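Local coordinates for protein putative aldehyde dehydrogenase AldY (Bacillus subtilis, PDB 4DNG) that probably oxidises aldehydes to carboxylates with NAD(+) as a member of the aldehyde dehydrogenase family, and may contribute to protecting cells against stress from ethanol and related compounds, at residues G17-T23 with S39-Q45; I147-S151 with G217-N221; A49-Q54 with N172-H176. All blocks are in the same frame, centred on the assembly; numbering follows the deposited sequence. Where two conformers were deposited one is given.

All three contacts lie on the same side of the chain's centre, in the part of the aldehyde dehydrogenase fold that carries the sheet probably used to bind NAD(+), as in relatives. Interaction 1 closes first along the chain, at the start of helix 43-60; interaction 3 takes up the next turns of that helix, the two centres about 17 Å apart. Interactions 2 and 3 alternate in sequence, and their centres are about 10 Å apart. They meet through neighbouring parallel strands 135-150 and 173-177, where Ser-149 probably hydrogen-bonds His-176, and through Phe-50, which packs on Ser-148. Helix 43-60 thus joins an N-terminal surface loop to the sheet and to the short helix 217-220.

Interaction 1. Residues G17-T23 with S39-Q45; sequences GGESGRT and SLATGKQ
Gln-45 grips the backbone of 17-23 with both ends of its amide, its chain extended beyond CG (chi2 -177°). NE2 donates to Gly-17 O at 3.0 Å, nearly within the amide plane, while OE1 accepts from Glu-19 N at 2.8 Å. Thr-42 N reaches the same OE1 from the opposite face, so two donors hold this oxygen. With an alanine in place of Gln-45, Gly-17 O, Glu-19 N and Thr-42 N would probably lose these mates, and the loop could shift. Gly-18 N gives a straight bond (165°) to Ser-39 OG at 2.6 Å. Leu-40 N donates to Arg-22 O at 3.1 Å, next to the antiparallel non-hydrogen-bonded pair Thr-23/Ser-39. Thr-42 is the N-cap of helix 43-60: its OG1 accepts from Gln-45 N, and with the return bond to OE1 this makes a capping box. Ser-20 OG accepts from Arg-22 N in an ST turn and makes a weak hydrogen bond of 3.1 Å to Leu-40 O. Gly-18 packs against Ala-41, CA to CA 3.8 Å; a CB on Gly-18 would run into Leu-40 O. Farther out, Leu-40 CD1 lies over one face of the Arg-22 guanidinium, which forms salt bridges with Asp-210 and Glu-213.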
# COMPACT_ATOMS: atom_id res chain seq x y z
N GLY A 17 15.61 -18.58 25.32
CA GLY A 17 14.38 -18.99 26.01
C GLY A 17 13.39 -17.84 26.20
O GLY A 17 13.75 -16.66 26.12
N GLY A 18 12.14 -18.19 26.45
CA GLY A 18 11.10 -17.22 26.77
C GLY A 18 11.15 -16.79 28.22
O GLY A 18 11.34 -17.62 29.11
N GLU A 19 10.93 -15.51 28.46
CA GLU A 19 11.03 -14.96 29.80
C GLU A 19 9.70 -14.79 30.50
O GLU A 19 9.63 -14.14 31.55
CB GLU A 19 11.75 -13.61 29.74
CG GLU A 19 13.23 -13.70 29.43
CD GLU A 19 14.04 -14.04 30.66
OE1 GLU A 19 14.01 -15.21 31.09
OE2 GLU A 19 14.70 -13.12 31.19
N SER A 20 8.63 -15.35 29.95
CA SER A 20 7.29 -15.01 30.41
C SER A 20 6.79 -15.91 31.52
O SER A 20 5.78 -15.61 32.15
CB SER A 20 6.31 -15.10 29.25
OG SER A 20 5.71 -16.39 29.18
N GLY A 21 7.49 -17.02 31.73
CA GLY A 21 7.08 -18.04 32.69
C GLY A 21 6.23 -19.13 32.06
O GLY A 21 6.22 -20.26 32.53
N ARG A 22 5.52 -18.78 30.99
CA ARG A 22 4.52 -19.67 30.41
C ARG A 22 5.16 -20.54 29.35
O ARG A 22 6.17 -20.18 28.75
CB ARG A 22 3.36 -18.85 29.79
CG ARG A 22 2.37 -18.24 30.79
CD ARG A 22 0.99 -18.00 30.16
NE ARG A 22 1.12 -17.06 29.07
CZ ARG A 22 0.76 -17.25 27.82
NH1 ARG A 22 0.11 -18.36 27.44
NH2 ARG A 22 1.01 -16.29 26.94
N THR A 23 4.56 -21.71 29.11
CA THR A 23 5.07 -22.61 28.09
C THR A 23 3.91 -23.26 27.36
O THR A 23 2.79 -23.30 27.86
CB THR A 23 5.92 -23.73 28.67
OG1 THR A 23 5.06 -24.60 29.39
CG2 THR A 23 7.00 -23.19 29.62
N SER A 39 9.03 -22.36 25.60
CA SER A 39 8.82 -21.23 26.49
C SER A 39 8.47 -20.00 25.66
O SER A 39 9.10 -19.74 24.61
CB SER A 39 10.07 -20.96 27.31
OG SER A 39 11.12 -20.55 26.46
N LEU A 40 7.50 -19.23 26.14
CA LEU A 40 6.92 -18.12 25.41
C LEU A 40 7.67 -16.83 25.72
O LEU A 40 7.84 -16.47 26.88
CB LEU A 40 5.44 -17.98 25.79
CG LEU A 40 4.64 -19.25 25.48
CD1 LEU A 40 3.17 -19.09 25.85
CD2 LEU A 40 4.82 -19.59 24.01
N ALA A 41 8.11 -16.14 24.69
CA ALA A 41 8.85 -14.89 24.85
C ALA A 41 7.89 -13.75 25.22
O ALA A 41 6.68 -13.86 25.01
CB ALA A 41 9.59 -14.57 23.57
N THR A 42 8.43 -12.66 25.77
CA THR A 42 7.58 -11.59 26.31
C THR A 42 7.51 -10.39 25.42
O THR A 42 8.38 -10.19 24.55
CB THR A 42 8.12 -11.03 27.64
OG1 THR A 42 9.31 -10.27 27.36
CG2 THR A 42 8.44 -12.14 28.61
N GLY A 43 6.49 -9.56 25.68
CA GLY A 43 6.45 -8.20 25.12
C GLY A 43 7.80 -7.49 25.11
O GLY A 43 8.25 -7.00 24.07
N LYS A 44 8.47 -7.45 26.27
CA LYS A 44 9.76 -6.79 26.36
C LYS A 44 10.77 -7.41 25.38
O LYS A 44 11.43 -6.69 24.63
CB LYS A 44 10.28 -6.82 27.80
CG LYS A 44 11.15 -5.62 28.18
CD LYS A 44 12.61 -5.85 27.86
CE LYS A 44 13.42 -4.57 28.00
NZ LYS A 44 14.87 -4.85 27.81
N GLN A 45 10.87 -8.74 25.37
CA GLN A 45 11.76 -9.47 24.45
C GLN A 45 11.52 -9.12 22.96
O GLN A 45 12.48 -8.99 22.17
CB GLN A 45 11.62 -10.98 24.66
CG GLN A 45 12.27 -11.50 25.94
CD GLN A 45 12.16 -13.01 26.07
OE1 GLN A 45 11.12 -13.54 26.46
NE2 GLN A 45 13.25 -13.71 25.76

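Interaction 2. Residues I147-S151 with G217-N221; sequences ISSIS and GMLTN
Ser-148 and Met-218 meet through a hydroxyl and a carbonyl: Ser-148 OG donates to Met-218 O at 2.9 Å, in the carbonyl plane and on a lone pair. The serine oxygen lies opposite its own backbone N (chi1 -157°), which sends it across from the strand to the short helix. Met-218 is folded back on itself, with bends at chi2 (-69°) and chi3 (-67°) that curl its methyl round to the strand. There CE lies 3.4 Å from Ser-149 O and also beside Ser-148 OG and Ile-150 CG1. Ile-150 and Met-218 run past one another in opposite directions, bringing Ile-150 CD1 to 3.8 Å from Met-218 CB. The same methyl reaches Leu-219 CD2 at 4.0 Å, where the two side chains cross at about a right angle. Although the CB of Leu-219 points away from the strand, its end comes back to make this contact. Its side chain is about 6 Å from that of Val-235, which probably binds NAD(+), as in relatives. In the Rossmann-like sheet, strand 135-150 is flanked by the parallel strands 173-177 and 226-231; Leu-219 also packs on Ile-227 of the latter, while Met-218 touches Leu-46 of helix 43-60.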
# COMPACT_ATOMS: atom_id res chain seq x y z
N ILE A 147 11.30 -5.61 8.71
CA ILE A 147 10.05 -6.24 8.28
C ILE A 147 9.46 -6.97 9.49
O ILE A 147 10.18 -7.70 10.18
CB ILE A 147 10.32 -7.30 7.17
CG1 ILE A 147 11.17 -6.73 6.01
CG2 ILE A 147 9.03 -7.94 6.66
CD1 ILE A 147 10.56 -5.55 5.28
N SER A 148 8.16 -6.75 9.74
CA SER A 148 7.38 -7.55 10.68
C SER A 148 6.61 -8.63 9.93
O SER A 148 5.73 -8.34 9.09
CB SER A 148 6.44 -6.69 11.50
OG SER A 148 6.10 -7.35 12.72
N SER A 149 6.92 -9.87 10.27
CA SER A 149 6.43 -11.04 9.52
C SER A 149 5.69 -12.00 10.44
O SER A 149 6.21 -12.39 11.48
CB SER A 149 7.63 -11.72 8.88
OG SER A 149 7.27 -12.96 8.33
N ILE A 150 4.46 -12.37 10.04
CA ILE A 150 3.56 -13.22 10.82
C ILE A 150 2.98 -14.31 9.93
O ILE A 150 2.43 -14.03 8.86
CB ILE A 150 2.38 -12.42 11.39
CG1 ILE A 150 2.87 -11.28 12.28
CG2 ILE A 150 1.38 -13.33 12.13
CD1 ILE A 150 1.84 -10.20 12.51
N SER A 151 3.10 -15.57 10.37
CA SER A 151 2.62 -16.66 9.57
C SER A 151 1.64 -17.54 10.32
O SER A 151 1.64 -17.56 11.54
CB SER A 151 3.78 -17.44 8.95
OG SER A 151 4.64 -18.00 9.90
N GLY A 217 1.80 -6.18 19.75
CA GLY A 217 3.26 -6.02 19.60
C GLY A 217 3.92 -6.14 18.22
O GLY A 217 4.88 -5.42 17.93
N MET A 218 3.43 -7.03 17.35
CA MET A 218 3.97 -7.15 16.00
C MET A 218 3.50 -5.99 15.09
O MET A 218 4.04 -5.80 13.99
CB MET A 218 3.57 -8.50 15.39
CG MET A 218 4.18 -9.72 16.08
SD MET A 218 5.95 -9.83 15.79
CE MET A 218 6.07 -10.16 14.06
N LEU A 219 2.52 -5.22 15.59
CA LEU A 219 1.77 -4.30 14.78
C LEU A 219 2.06 -2.86 15.14
O LEU A 219 2.17 -2.00 14.26
CB LEU A 219 0.27 -4.57 14.95
CG LEU A 219 -0.32 -5.98 14.74
CD1 LEU A 219 -1.86 -5.93 14.71
CD2 LEU A 219 0.20 -6.64 13.47
N THR A 220 2.20 -2.61 16.44
CA THR A 220 2.24 -1.27 17.02
C THR A 220 3.65 -0.68 17.12
O THR A 220 3.83 0.54 17.24
CB THR A 220 1.70 -1.32 18.46
OG1 THR A 220 0.32 -1.72 18.44
CG2 THR A 220 1.77 0.05 19.09
N ASN A 221 4.65 -1.55 17.13
CA ASN A 221 5.99 -1.09 17.32
C ASN A 221 6.26 -0.11 16.18
O ASN A 221 5.98 -0.42 15.01
CB ASN A 221 6.97 -2.26 17.32
CG ASN A 221 8.36 -1.85 17.78
OD1 ASN A 221 8.98 -0.98 17.19
ND2 ASN A 221 8.84 -2.47 18.84

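Interaction 3. Residues A49-Q54 with N172-H176; sequences AFDIAQ and NSVVH
Val-175 points from its strand at helix 49-54 and meets it with every side-chain atom. Its CB stands over the Phe-50 ring, 4.0 Å from the centroid and 30° off the normal, an off-centre CH-pi contact; the nearest ring atom is CE1, at 3.6 Å. The two methyls then part. CG1, opposite the backbone N (chi1 173°), lies over the same ring toward its rim, 4.0 Å from CZ. CG2 turns back to the helix and fits into the angle between ring and backbone: it lies 3.6 Å from Phe-50 CD1 and 3.8 Å from Ala-53 CB, with Ala-49 O close by and Ala-49 CB more distant. Ala-49 and Ala-53, one turn apart, thus offer small methyls on the side of the helix that faces the strand, and Phe-50 brings its ring round beside them. Two residues earlier on the same face of the strand, Ser-173 OG makes a weak hydrogen bond of 2.9 Å to Ala-53 O. The hydroxyl also lies against Ala-53 CB, packing on the methyl beside the weak bond. The axes of the two segments pass 8.0 Å apart and run nearly antiparallel, at 164°. In the mixed sheet strand 173-177 runs parallel to both its neighbours, 135-150 and 204-206; helix 43-60 covers one face of it, while Val-174 and His-176 point to the other and pack on helix 156-169, so the two helices sandwich the sheet as in a three-layer alpha/beta fold.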
# COMPACT_ATOMS: atom_id res chain seq x y z
N ALA A 49 13.97 -7.31 20.29
CA ALA A 49 14.16 -7.91 18.97
C ALA A 49 13.98 -6.91 17.83
O ALA A 49 14.80 -6.85 16.92
CB ALA A 49 13.23 -9.10 18.81
N PHE A 50 12.90 -6.13 17.88
CA PHE A 50 12.76 -5.02 16.94
C PHE A 50 13.94 -4.02 17.02
O PHE A 50 14.48 -3.63 15.98
CB PHE A 50 11.41 -4.32 17.13
CG PHE A 50 10.27 -5.00 16.39
CD1 PHE A 50 10.34 -5.18 15.02
CD2 PHE A 50 9.14 -5.45 17.08
CE1 PHE A 50 9.30 -5.80 14.32
CE2 PHE A 50 8.11 -6.08 16.39
CZ PHE A 50 8.19 -6.25 15.00
N ASP A 51 14.32 -3.63 18.24
CA ASP A 51 15.46 -2.74 18.49
C ASP A 51 16.74 -3.35 17.86
O ASP A 51 17.46 -2.67 17.11
CB ASP A 51 15.56 -2.51 20.02
CG ASP A 51 16.87 -1.88 20.47
OD1 ASP A 51 17.56 -1.21 19.67
OD2 ASP A 51 17.20 -2.05 21.67
N ILE A 52 16.99 -4.63 18.16
CA ILE A 52 18.12 -5.36 17.60
C ILE A 52 18.08 -5.49 16.06
O ILE A 52 19.11 -5.40 15.39
CB ILE A 52 18.21 -6.75 18.23
CG1 ILE A 52 18.78 -6.65 19.65
CG2 ILE A 52 19.07 -7.67 17.38
CD1 ILE A 52 18.52 -7.88 20.50
N ALA A 53 16.88 -5.73 15.51
CA ALA A 53 16.73 -5.82 14.07
C ALA A 53 17.03 -4.48 13.35
O ALA A 53 17.64 -4.47 12.25
CB ALA A 53 15.34 -6.34 13.71
N GLN A 54 16.64 -3.37 13.98
CA GLN A 54 16.93 -2.04 13.44
C GLN A 54 18.42 -1.75 13.34
O GLN A 54 18.90 -1.19 12.33
CB GLN A 54 16.25 -0.95 14.26
CG GLN A 54 16.41 0.44 13.66
CD GLN A 54 15.45 1.44 14.28
OE1 GLN A 54 14.61 2.03 13.59
NE2 GLN A 54 15.57 1.62 15.60
N ASN A 172 17.04 -6.04 4.04
CA ASN A 172 16.22 -5.78 5.22
C ASN A 172 16.58 -6.72 6.36
O ASN A 172 17.33 -7.68 6.17
CB ASN A 172 14.74 -5.92 4.88
CG ASN A 172 14.34 -5.08 3.70
OD1 ASN A 172 14.29 -3.84 3.80
ND2 ASN A 172 14.04 -5.74 2.56
N SER A 173 16.06 -6.43 7.53
CA SER A 173 16.09 -7.35 8.65
C SER A 173 14.65 -7.74 8.94
O SER A 173 13.72 -7.17 8.35
CB SER A 173 16.69 -6.68 9.87
OG SER A 173 15.77 -5.73 10.39
N VAL A 174 14.45 -8.67 9.87
CA VAL A 174 13.15 -9.34 9.98
C VAL A 174 12.92 -9.78 11.42
O VAL A 174 13.78 -10.44 12.03
CB VAL A 174 13.07 -10.60 9.07
CG1 VAL A 174 11.70 -11.30 9.11
CG2 VAL A 174 13.42 -10.23 7.63
N VAL A 175 11.77 -9.41 11.95
CA VAL A 175 11.27 -10.03 13.15
C VAL A 175 10.07 -10.87 12.77
O VAL A 175 9.07 -10.35 12.24
CB VAL A 175 10.91 -8.99 14.18
CG1 VAL A 175 10.22 -9.64 15.38
CG2 VAL A 175 12.15 -8.22 14.56
N HIS A 176 10.18 -12.17 13.05
CA HIS A 176 9.24 -13.16 12.52
C HIS A 176 8.57 -13.95 13.62
O HIS A 176 9.24 -14.44 14.54
CB HIS A 176 9.98 -14.12 11.61
CG HIS A 176 9.09 -15.13 10.97
ND1 HIS A 176 8.04 -14.79 10.20
CD2 HIS A 176 9.11 -16.52 11.00
CE1 HIS A 176 7.41 -15.89 9.79
NE2 HIS A 176 8.07 -16.95 10.27